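Enterocine A immunity protein (Enterococcus faecium, PDB 2BL8) probably protects its bacterial producer from the antimicrobial action of enterocin A, a pediocin-like bacteriocin. Local coordinates at residues I8-E11 against L12-I16; V30-K33 against V34-L38; F69-Y72 against Q73-L76. All coordinates share one frame; numbering follows the deposited sequence.

Contact 1. Residues I8-E11 against L12-I16; sequences IVHE and LYNDI
His10 and Asn14 meet one turn apart on the outer side of helix 5-17, where the contact is loose. The imidazole presents its edge: Asn14 OD1 lies in the plane of the ring, 3.5 Å from His10 CD2, while the amide itself stands almost upright to that plane, at 85°. His10 has CG anti to its own backbone N (chi1 -165°) and Asn14 has CG anti to its carbonyl carbon (chi1 -79°), a pairing that brings ring edge and amide together beside His10 O. Asn14 CG lies 3.5 Å from that His10 O, the same carbonyl oxygen to which the backbone N of Asn14 is bonded. The imidazole meets a second aromatic group, Tyr35 of helix 25-38, edge-to-face.

Beneath this pair the backbone is regular alpha helix, each bond spanning four residues: Leu12 N donates to Ile8 O at 2.8 Å, and Tyr13 N to Val9 O, Asn14 N to His10 O and Asp15 N to Glu11 O follow in the same pattern. Helix 5-17 is the first helix of a four-helix bundle, and it packs against helix 25-38 on one flank and helix 71-84 on another.

The tight part faces those neighbours. Leu12 is buried, its CB 3.4 Å from Ile8 O and its branched end directed away from the preceding turn, where it meets Gln73. Val9, also buried, packs on Leu38, and Tyr13 leads its ring off toward Leu28 and Leu31. Asp15 keeps CB against Glu11 O, but its carboxylate turns away from the preceding turn toward helix 71-84, where OD2 accepts a hydrogen bond from Gln73 NE2.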
ATOM      1  N   ILE A   8      -4.968   7.193   3.882  1.00 17.46           N
ATOM      2  CA  ILE A   8      -4.819   6.447   2.641  1.00 16.56           C
ATOM      3  C   ILE A   8      -5.178   4.974   2.821  1.00 16.31           C
ATOM      4  O   ILE A   8      -5.873   4.398   1.988  1.00 17.18           O
ATOM      5  CB  ILE A   8      -3.388   6.562   2.093  1.00 17.52           C
ATOM      6  CG1 ILE A   8      -3.039   8.036   1.846  1.00 17.24           C
ATOM      7  CG2 ILE A   8      -3.265   5.761   0.808  1.00 18.74           C
ATOM      8  CD1 ILE A   8      -3.944   8.736   0.868  1.00 19.27           C
ATOM      9  N   VAL A   9      -4.721   4.371   3.914  1.00 16.61           N
ATOM     10  CA  VAL A   9      -5.022   2.968   4.183  1.00 16.34           C
ATOM     11  C   VAL A   9      -6.525   2.793   4.351  1.00 16.24           C
ATOM     12  O   VAL A   9      -7.113   1.859   3.807  1.00 16.42           O
ATOM     13  CB  VAL A   9      -4.313   2.474   5.463  1.00 16.73           C
ATOM     14  CG1 VAL A   9      -4.837   1.102   5.860  1.00 18.47           C
ATOM     15  CG2 VAL A   9      -2.814   2.406   5.227  1.00 17.47           C
ATOM     16  N   HIS A  10      -7.137   3.696   5.113  1.00 16.79           N
ATOM     17  CA  HIS A  10      -8.575   3.650   5.353  1.00 18.47           C
ATOM     18  C   HIS A  10      -9.318   3.781   4.026  1.00 18.29           C
ATOM     19  O   HIS A  10     -10.261   3.038   3.762  1.00 18.52           O
ATOM     20  CB  HIS A  10      -8.981   4.783   6.303  1.00 19.24           C
ATOM     21  CG  HIS A  10     -10.352   4.628   6.885  1.00 20.59           C
ATOM     22  ND1 HIS A  10     -10.792   5.379   7.956  1.00 22.80           N
ATOM     23  CD2 HIS A  10     -11.379   3.810   6.554  1.00 23.34           C
ATOM     24  CE1 HIS A  10     -12.029   5.028   8.260  1.00 23.55           C
ATOM     25  NE2 HIS A  10     -12.409   4.077   7.424  1.00 25.31           N
ATOM     26  N   GLU A  11      -8.882   4.713   3.186  1.00 17.18           N
ATOM     27  CA  GLU A  11      -9.526   4.920   1.893  1.00 18.00           C
ATOM     28  C   GLU A  11      -9.355   3.728   0.954  1.00 18.03           C
ATOM     29  O   GLU A  11     -10.287   3.356   0.241  1.00 17.93           O
ATOM     30  CB  GLU A  11      -8.990   6.193   1.235  1.00 18.14           C
ATOM     31  CG  GLU A  11      -9.302   7.459   2.023  1.00 21.45           C
ATOM     32  CD  GLU A  11      -8.690   8.709   1.417  1.00 23.35           C
ATOM     33  OE1 GLU A  11      -7.611   8.609   0.795  1.00 25.41           O
ATOM     34  OE2 GLU A  11      -9.280   9.797   1.577  1.00 24.00           O
ATOM     35  N   LEU A  12      -8.171   3.128   0.958  1.00 17.95           N
ATOM     36  CA  LEU A  12      -7.913   1.979   0.096  1.00 16.84           C
ATOM     37  C   LEU A  12      -8.765   0.800   0.570  1.00 17.89           C
ATOM     38  O   LEU A  12      -9.355   0.081  -0.239  1.00 18.84           O
ATOM     39  CB  LEU A  12      -6.422   1.616   0.129  1.00 17.40           C
ATOM     40  CG  LEU A  12      -5.929   0.504  -0.803  1.00 16.32           C
ATOM     41  CD1 LEU A  12      -6.233   0.865  -2.253  1.00 16.75           C
ATOM     42  CD2 LEU A  12      -4.430   0.313  -0.610  1.00 17.44           C
ATOM     43  N   TYR A  13      -8.845   0.621   1.885  1.00 17.87           N
ATOM     44  CA  TYR A  13      -9.630  -0.465   2.463  1.00 17.94           C
ATOM     45  C   TYR A  13     -11.094  -0.329   2.061  1.00 18.03           C
ATOM     46  O   TYR A  13     -11.705  -1.276   1.564  1.00 19.07           O
ATOM     47  CB  TYR A  13      -9.534  -0.446   3.992  1.00 18.21           C
ATOM     48  CG  TYR A  13     -10.311  -1.566   4.655  1.00 19.41           C
ATOM     49  CD1 TYR A  13      -9.666  -2.714   5.107  1.00 19.60           C
ATOM     50  CD2 TYR A  13     -11.699  -1.497   4.783  1.00 22.41           C
ATOM     51  CE1 TYR A  13     -10.381  -3.772   5.669  1.00 22.27           C
ATOM     52  CE2 TYR A  13     -12.424  -2.548   5.339  1.00 21.93           C
ATOM     53  CZ  TYR A  13     -11.756  -3.683   5.780  1.00 21.54           C
ATOM     54  OH  TYR A  13     -12.466  -4.728   6.330  1.00 26.44           O
ATOM     55  N   ASN A  14     -11.654   0.854   2.293  1.00 18.79           N
ATOM     56  CA  ASN A  14     -13.054   1.113   1.977  1.00 20.70           C
ATOM     57  C   ASN A  14     -13.375   0.969   0.501  1.00 20.62           C
ATOM     58  O   ASN A  14     -14.421   0.432   0.142  1.00 21.34           O
ATOM     59  CB  ASN A  14     -13.453   2.510   2.461  1.00 21.92           C
ATOM     60  CG  ASN A  14     -13.730   2.549   3.951  1.00 23.92           C
ATOM     61  OD1 ASN A  14     -13.370   1.628   4.685  1.00 25.79           O
ATOM     62  ND2 ASN A  14     -14.369   3.619   4.407  1.00 26.68           N
ATOM     63  N   ASP A  15     -12.481   1.439  -0.362  1.00 19.87           N
ATOM     64  CA  ASP A  15     -12.728   1.344  -1.796  1.00 18.76           C
ATOM     65  C   ASP A  15     -12.780  -0.111  -2.256  1.00 19.05           C
ATOM     66  O   ASP A  15     -13.625  -0.487  -3.068  1.00 21.61           O
ATOM     67  CB  ASP A  15     -11.645   2.083  -2.583  1.00 19.16           C
ATOM     68  CG  ASP A  15     -12.052   2.329  -4.020  1.00 20.34           C
ATOM     69  OD1 ASP A  15     -12.944   3.173  -4.238  1.00 22.23           O
ATOM     70  OD2 ASP A  15     -11.497   1.672  -4.926  1.00 18.56           O
ATOM     71  N   ILE A  16     -11.870  -0.923  -1.733  1.00 18.84           N
ATOM     72  CA  ILE A  16     -11.811  -2.336  -2.090  1.00 18.08           C
ATOM     73  C   ILE A  16     -12.956  -3.118  -1.453  1.00 20.14           C
ATOM     74  O   ILE A  16     -13.574  -3.973  -2.098  1.00 20.37           O
ATOM     75  CB  ILE A  16     -10.464  -2.966  -1.639  1.00 18.82           C
ATOM     76  CG1 ILE A  16      -9.320  -2.417  -2.495  1.00 18.72           C
ATOM     77  CG2 ILE A  16     -10.528  -4.490  -1.756  1.00 17.39           C
ATOM     78  CD1 ILE A  16      -7.937  -2.856  -2.030  1.00 19.60           C
TER

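Contact 2. Residues V30-K33 against V34-L38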
ATOM      1  N   VAL A  30      -5.002  -7.559   5.792  1.00 19.79           N
ATOM      2  CA  VAL A  30      -3.701  -6.935   5.985  1.00 19.10           C
ATOM      3  C   VAL A  30      -3.852  -5.427   6.161  1.00 18.40           C
ATOM      4  O   VAL A  30      -3.224  -4.831   7.036  1.00 19.14           O
ATOM      5  CB  VAL A  30      -2.760  -7.224   4.796  1.00 18.64           C
ATOM      6  CG1 VAL A  30      -1.506  -6.378   4.911  1.00 19.70           C
ATOM      7  CG2 VAL A  30      -2.382  -8.702   4.790  1.00 19.37           C
ATOM      8  N   LEU A  31      -4.684  -4.806   5.331  1.00 16.80           N
ATOM      9  CA  LEU A  31      -4.903  -3.370   5.444  1.00 14.92           C
ATOM     10  C   LEU A  31      -5.444  -3.045   6.833  1.00 17.68           C
ATOM     11  O   LEU A  31      -5.037  -2.061   7.455  1.00 16.83           O
ATOM     12  CB  LEU A  31      -5.882  -2.894   4.370  1.00 16.04           C
ATOM     13  CG  LEU A  31      -5.305  -2.853   2.953  1.00 15.06           C
ATOM     14  CD1 LEU A  31      -6.426  -2.570   1.961  1.00 15.13           C
ATOM     15  CD2 LEU A  31      -4.221  -1.784   2.869  1.00 16.37           C
ATOM     16  N   GLN A  32      -6.358  -3.881   7.314  1.00 16.89           N
ATOM     17  CA  GLN A  32      -6.948  -3.685   8.630  1.00 18.28           C
ATOM     18  C   GLN A  32      -5.859  -3.692   9.694  1.00 19.03           C
ATOM     19  O   GLN A  32      -5.791  -2.792  10.529  1.00 20.35           O
ATOM     20  CB  GLN A  32      -7.953  -4.799   8.931  1.00 18.83           C
ATOM     21  CG  GLN A  32      -8.488  -4.758  10.357  1.00 21.79           C
ATOM     22  CD  GLN A  32      -9.405  -3.579  10.599  1.00 23.48           C
ATOM     23  OE1 GLN A  32     -10.542  -3.558  10.128  1.00 26.49           O
ATOM     24  NE2 GLN A  32      -8.915  -2.588  11.336  1.00 24.59           N
ATOM     25  N   LYS A  33      -5.014  -4.718   9.648  1.00 18.74           N
ATOM     26  CA  LYS A  33      -3.917  -4.885  10.594  1.00 20.89           C
ATOM     27  C   LYS A  33      -2.974  -3.687  10.583  1.00 21.45           C
ATOM     28  O   LYS A  33      -2.548  -3.212  11.637  1.00 20.77           O
ATOM     29  CB  LYS A  33      -3.141  -6.161  10.254  1.00 24.62           C
ATOM     30  CG  LYS A  33      -2.028  -6.513  11.232  1.00 30.67           C
ATOM     31  CD  LYS A  33      -1.389  -7.848  10.866  1.00 33.98           C
ATOM     32  CE  LYS A  33      -0.299  -8.238  11.854  1.00 36.12           C
ATOM     33  NZ  LYS A  33       0.302  -9.564  11.526  1.00 37.80           N
ATOM     34  N   VAL A  34      -2.644  -3.206   9.390  1.00 18.53           N
ATOM     35  CA  VAL A  34      -1.748  -2.063   9.253  1.00 18.33           C
ATOM     36  C   VAL A  34      -2.370  -0.797   9.844  1.00 18.34           C
ATOM     37  O   VAL A  34      -1.695  -0.030  10.536  1.00 18.07           O
ATOM     38  CB  VAL A  34      -1.398  -1.825   7.763  1.00 18.39           C
ATOM     39  CG1 VAL A  34      -0.576  -0.555   7.603  1.00 18.40           C
ATOM     40  CG2 VAL A  34      -0.626  -3.009   7.233  1.00 18.26           C
ATOM     41  N   TYR A  35      -3.656  -0.590   9.573  1.00 17.24           N
ATOM     42  CA  TYR A  35      -4.378   0.578  10.073  1.00 19.84           C
ATOM     43  C   TYR A  35      -4.288   0.660  11.592  1.00 20.31           C
ATOM     44  O   TYR A  35      -3.967   1.711  12.147  1.00 20.95           O
ATOM     45  CB  TYR A  35      -5.854   0.516   9.672  1.00 18.57           C
ATOM     46  CG  TYR A  35      -6.636   1.736  10.103  1.00 20.82           C
ATOM     47  CD1 TYR A  35      -6.567   2.926   9.383  1.00 20.80           C
ATOM     48  CD2 TYR A  35      -7.422   1.710  11.257  1.00 22.78           C
ATOM     49  CE1 TYR A  35      -7.258   4.063   9.800  1.00 22.67           C
ATOM     50  CE2 TYR A  35      -8.115   2.839  11.682  1.00 25.33           C
ATOM     51  CZ  TYR A  35      -8.028   4.011  10.952  1.00 24.49           C
ATOM     52  OH  TYR A  35      -8.702   5.132  11.383  1.00 29.50           O
ATOM     53  N   LEU A  36      -4.585  -0.451  12.258  1.00 22.05           N
ATOM     54  CA  LEU A  36      -4.530  -0.498  13.715  1.00 23.08           C
ATOM     55  C   LEU A  36      -3.133  -0.141  14.227  1.00 24.61           C
ATOM     56  O   LEU A  36      -2.994   0.596  15.208  1.00 23.34           O
ATOM     57  CB  LEU A  36      -4.950  -1.884  14.213  1.00 23.96           C
ATOM     58  CG  LEU A  36      -6.432  -2.215  13.988  1.00 23.60           C
ATOM     59  CD1 LEU A  36      -6.696  -3.670  14.337  1.00 22.44           C
ATOM     60  CD2 LEU A  36      -7.305  -1.288  14.826  1.00 22.64           C
ATOM     61  N   LYS A  37      -2.100  -0.657  13.565  1.00 23.36           N
ATOM     62  CA  LYS A  37      -0.726  -0.364  13.967  1.00 25.09           C
ATOM     63  C   LYS A  37      -0.394   1.115  13.808  1.00 25.62           C
ATOM     64  O   LYS A  37       0.308   1.692  14.641  1.00 27.19           O
ATOM     65  CB  LYS A  37       0.265  -1.194  13.146  1.00 24.45           C
ATOM     66  CG  LYS A  37       0.227  -2.677  13.448  1.00 26.53           C
ATOM     67  CD  LYS A  37       1.374  -3.403  12.766  1.00 29.78           C
ATOM     68  CE  LYS A  37       1.381  -4.878  13.131  1.00 33.19           C
ATOM     69  NZ  LYS A  37       1.446  -5.067  14.607  1.00 35.52           N
ATOM     70  N   LEU A  38      -0.899   1.725  12.739  1.00 23.62           N
ATOM     71  CA  LEU A  38      -0.648   3.137  12.472  1.00 25.28           C
ATOM     72  C   LEU A  38      -1.296   4.063  13.502  1.00 26.34           C
ATOM     73  O   LEU A  38      -0.984   5.249  13.552  1.00 27.69           O
ATOM     74  CB  LEU A  38      -1.136   3.505  11.066  1.00 23.13           C
ATOM     75  CG  LEU A  38      -0.336   2.922   9.893  1.00 22.52           C
ATOM     76  CD1 LEU A  38      -1.022   3.255   8.579  1.00 21.24           C
ATOM     77  CD2 LEU A  38       1.077   3.483   9.904  1.00 22.46           C
TER
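Val30 and Val34 touch through one methyl each, CG1 of the first lying 4.2 Å from CG2 of the second, a light apolar contact between successive turns of helix 25-38. The CG2 branch of Val34, anti to its carbonyl carbon and beside the backbone N, also sits over the preceding turn at 3.2 Å from Val30 O. Along the outer side, Gln32 bends back at chi2 (70°) and brings its amide nitrogen over the next turn, where NE2 comes to 3.7 Å from Leu36 CG. This is van der Waals packing of an amide on a leucine branch. Lys33 and Lys37 run side by side and point the same way. Lys33 CE approaches Lys37 CE to 4.0 Å. Lys33 NZ and Lys37 NZ lie 5.6 Å apart; Lys33 is fully extended and Lys37 turns at its last torsion (chi4 -56°).

These side chains are positioned by the helical backbone, in which Val34, Tyr35, Leu36 and Lys37 each donate N-H to the carbonyl four residues earlier. The bond from Val34 N to Val30 O measures 2.9 Å, that from Lys37 N to Lys33 O a longer 3.2 Å.

Further out, the neighbouring helices of the all-helical fold cover two flanks. Val30 and Leu31 pack on Leu54 of helix 48-64, Val30 also reaches Tyr57, and Lys37 touches Leu50. Toward helix 5-17, Tyr35 touches Lys6, and Leu38 rests on Ala5 and Lys6.

The lysine pair thus puts aliphatic carbon against aliphatic carbon while its like charges lie farther apart, and the two ammonium groups would be expected to give this exposed side of the helix a positive potential.

Contact 3. Residues F69-Y72 against Q73-L76; sequences FTEY and QEEL
Thr70 and Gln73 grip each other through two reciprocal hydrogen bonds, a capping box at the start of helix 71-84. Thr70 is the N-cap: its OG1, set between its backbone N and carbonyl carbon (chi1 62°), accepts from Gln73 N at 3.1 Å. In return Gln73 OE1 accepts from Thr70 N at 3.0 Å. That second bond is nearly straight at the hydrogen (166°), although the donor stands above the plane of the amide. Gln73 reaches back because CG is anti to its carbonyl carbon and the chain then runs extended. Helical backbone bonds follow, from Glu74 N to Thr70 O, Glu75 N to Glu71 O and Leu76 N to Tyr72 O.

Aromatic contacts come next. Gln73 OE1 also lies at the edge of the Phe69 ring, in its plane and 3.6 Å from CD1, with ring and amide planes 75° apart. One turn on, Leu76 CD1 sits over one face of Tyr72 in a CH-pi contact, 4.0 Å from the ring centroid, offset toward the rim near CZ. Glu75 OE1 approaches the edge of the same ring.

The third kind is acidic crowding. Glu71 and Glu75 bring their carboxylates to 4.1 Å between the two OE2 atoms, and Glu71 OE2 is 4.4 Å from Glu74 OE1.

Gln73 is buried, and both ends of its amide have partners: OE1 holds Thr70 N, while NE2 donates to Asp15 OD2. Gln73 thereby completes the cap and also links it to helix 5-17. Glu71 is probably repelled by each of the other two glutamates, yet their place near the start of the helix, by the positive end of its dipole, would be expected to ease that cost.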
ATOM      1  N   PHE A  69      -5.683  -3.874  -9.632  1.00 21.88           N
ATOM      2  CA  PHE A  69      -6.221  -2.746  -8.882  1.00 19.48           C
ATOM      3  C   PHE A  69      -6.753  -1.736  -9.891  1.00 18.69           C
ATOM      4  O   PHE A  69      -6.280  -1.678 -11.025  1.00 19.04           O
ATOM      5  CB  PHE A  69      -5.122  -2.072  -8.061  1.00 18.06           C
ATOM      6  CG  PHE A  69      -4.581  -2.921  -6.949  1.00 18.93           C
ATOM      7  CD1 PHE A  69      -5.389  -3.282  -5.881  1.00 19.78           C
ATOM      8  CD2 PHE A  69      -3.257  -3.351  -6.967  1.00 19.02           C
ATOM      9  CE1 PHE A  69      -4.890  -4.058  -4.839  1.00 20.75           C
ATOM     10  CE2 PHE A  69      -2.746  -4.128  -5.931  1.00 20.05           C
ATOM     11  CZ  PHE A  69      -3.563  -4.483  -4.865  1.00 20.67           C
ATOM     12  N   THR A  70      -7.737  -0.942  -9.486  1.00 18.62           N
ATOM     13  CA  THR A  70      -8.274   0.070 -10.388  1.00 18.51           C
ATOM     14  C   THR A  70      -7.242   1.189 -10.464  1.00 18.32           C
ATOM     15  O   THR A  70      -6.345   1.269  -9.623  1.00 16.66           O
ATOM     16  CB  THR A  70      -9.605   0.653  -9.869  1.00 18.95           C
ATOM     17  OG1 THR A  70      -9.390   1.311  -8.614  1.00 17.92           O
ATOM     18  CG2 THR A  70     -10.630  -0.453  -9.684  1.00 19.31           C
ATOM     19  N   GLU A  71      -7.364   2.047 -11.471  1.00 17.89           N
ATOM     20  CA  GLU A  71      -6.433   3.160 -11.636  1.00 19.24           C
ATOM     21  C   GLU A  71      -6.375   3.997 -10.356  1.00 16.95           C
ATOM     22  O   GLU A  71      -5.300   4.412  -9.920  1.00 15.21           O
ATOM     23  CB  GLU A  71      -6.880   4.038 -12.808  1.00 20.46           C
ATOM     24  CG  GLU A  71      -5.924   5.161 -13.167  1.00 29.22           C
ATOM     25  CD  GLU A  71      -5.198   4.910 -14.474  1.00 32.18           C
ATOM     26  OE1 GLU A  71      -5.879   4.617 -15.479  1.00 34.51           O
ATOM     27  OE2 GLU A  71      -3.952   5.013 -14.499  1.00 35.73           O
ATOM     28  N   TYR A  72      -7.535   4.232  -9.754  1.00 15.44           N
ATOM     29  CA  TYR A  72      -7.620   5.016  -8.528  1.00 14.82           C
ATOM     30  C   TYR A  72      -6.930   4.313  -7.357  1.00 15.06           C
ATOM     31  O   TYR A  72      -6.212   4.946  -6.582  1.00 13.71           O
ATOM     32  CB  TYR A  72      -9.090   5.288  -8.196  1.00 15.07           C
ATOM     33  CG  TYR A  72      -9.321   5.928  -6.846  1.00 15.23           C
ATOM     34  CD1 TYR A  72      -8.690   7.124  -6.497  1.00 17.30           C
ATOM     35  CD2 TYR A  72     -10.171   5.334  -5.913  1.00 17.75           C
ATOM     36  CE1 TYR A  72      -8.898   7.707  -5.248  1.00 17.60           C
ATOM     37  CE2 TYR A  72     -10.385   5.911  -4.667  1.00 18.69           C
ATOM     38  CZ  TYR A  72      -9.748   7.091  -4.340  1.00 18.62           C
ATOM     39  OH  TYR A  72      -9.960   7.649  -3.103  1.00 22.54           O
ATOM     40  N   GLN A  73      -7.149   3.007  -7.229  1.00 14.44           N
ATOM     41  CA  GLN A  73      -6.518   2.238  -6.158  1.00 14.52           C
ATOM     42  C   GLN A  73      -4.996   2.266  -6.323  1.00 14.81           C
ATOM     43  O   GLN A  73      -4.264   2.364  -5.338  1.00 14.64           O
ATOM     44  CB  GLN A  73      -7.040   0.797  -6.161  1.00 15.94           C
ATOM     45  CG  GLN A  73      -8.497   0.690  -5.726  1.00 15.69           C
ATOM     46  CD  GLN A  73      -9.089  -0.689  -5.947  1.00 15.86           C
ATOM     47  OE1 GLN A  73      -8.495  -1.533  -6.616  1.00 17.05           O
ATOM     48  NE2 GLN A  73     -10.274  -0.918  -5.393  1.00 19.11           N
ATOM     49  N   GLU A  74      -4.527   2.192  -7.569  1.00 15.00           N
ATOM     50  CA  GLU A  74      -3.095   2.232  -7.867  1.00 15.43           C
ATOM     51  C   GLU A  74      -2.525   3.569  -7.431  1.00 15.17           C
ATOM     52  O   GLU A  74      -1.399   3.648  -6.928  1.00 16.30           O
ATOM     53  CB  GLU A  74      -2.848   2.041  -9.366  1.00 15.76           C
ATOM     54  CG  GLU A  74      -3.080   0.630  -9.865  1.00 19.71           C
ATOM     55  CD  GLU A  74      -3.026   0.523 -11.382  1.00 24.15           C
ATOM     56  OE1 GLU A  74      -2.715   1.533 -12.052  1.00 24.35           O
ATOM     57  OE2 GLU A  74      -3.296  -0.579 -11.903  1.00 25.39           O
ATOM     58  N   GLU A  75      -3.311   4.620  -7.636  1.00 14.71           N
ATOM     59  CA  GLU A  75      -2.918   5.965  -7.255  1.00 14.46           C
ATOM     60  C   GLU A  75      -2.829   6.091  -5.735  1.00 13.19           C
ATOM     61  O   GLU A  75      -1.920   6.740  -5.214  1.00 13.68           O
ATOM     62  CB  GLU A  75      -3.906   6.971  -7.854  1.00 13.31           C
ATOM     63  CG  GLU A  75      -3.697   7.118  -9.363  1.00 14.57           C
ATOM     64  CD  GLU A  75      -4.929   7.561 -10.119  1.00 16.66           C
ATOM     65  OE1 GLU A  75      -5.895   8.042  -9.490  1.00 16.76           O
ATOM     66  OE2 GLU A  75      -4.923   7.430 -11.363  1.00 17.98           O
ATOM     67  N   LEU A  76      -3.756   5.461  -5.021  1.00 12.81           N
ATOM     68  CA  LEU A  76      -3.710   5.496  -3.566  1.00 11.23           C
ATOM     69  C   LEU A  76      -2.460   4.757  -3.082  1.00 12.65           C
ATOM     70  O   LEU A  76      -1.778   5.218  -2.170  1.00 12.77           O
ATOM     71  CB  LEU A  76      -4.954   4.844  -2.963  1.00 12.26           C
ATOM     72  CG  LEU A  76      -6.257   5.626  -3.145  1.00 12.59           C
ATOM     73  CD1 LEU A  76      -7.418   4.810  -2.585  1.00 13.68           C
ATOM     74  CD2 LEU A  76      -6.147   6.977  -2.449  1.00 15.99           C
TER

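From the N terminus, contact 1 comes first on helix 5-17, contact 2 follows on helix 25-38, and contact 3 lies at the beginning of helix 71-84. Each is formed within one continuous stretch, so none closes a long loop; they stand in series, neither nested nor crossed. Contact 1 touches both others. Its Val9 CG1 packs 3.5 Å from Leu31 O of contact 2, and its Ile8 CG2 lies 3.4 Å from Leu76 O of contact 3. Contacts 2 and 3 lie on opposite sides of the chain's centre, their centres about 19 Å apart, without touching. Helix 5-17 therefore bridges helices 25-38 and 71-84 within the bundle.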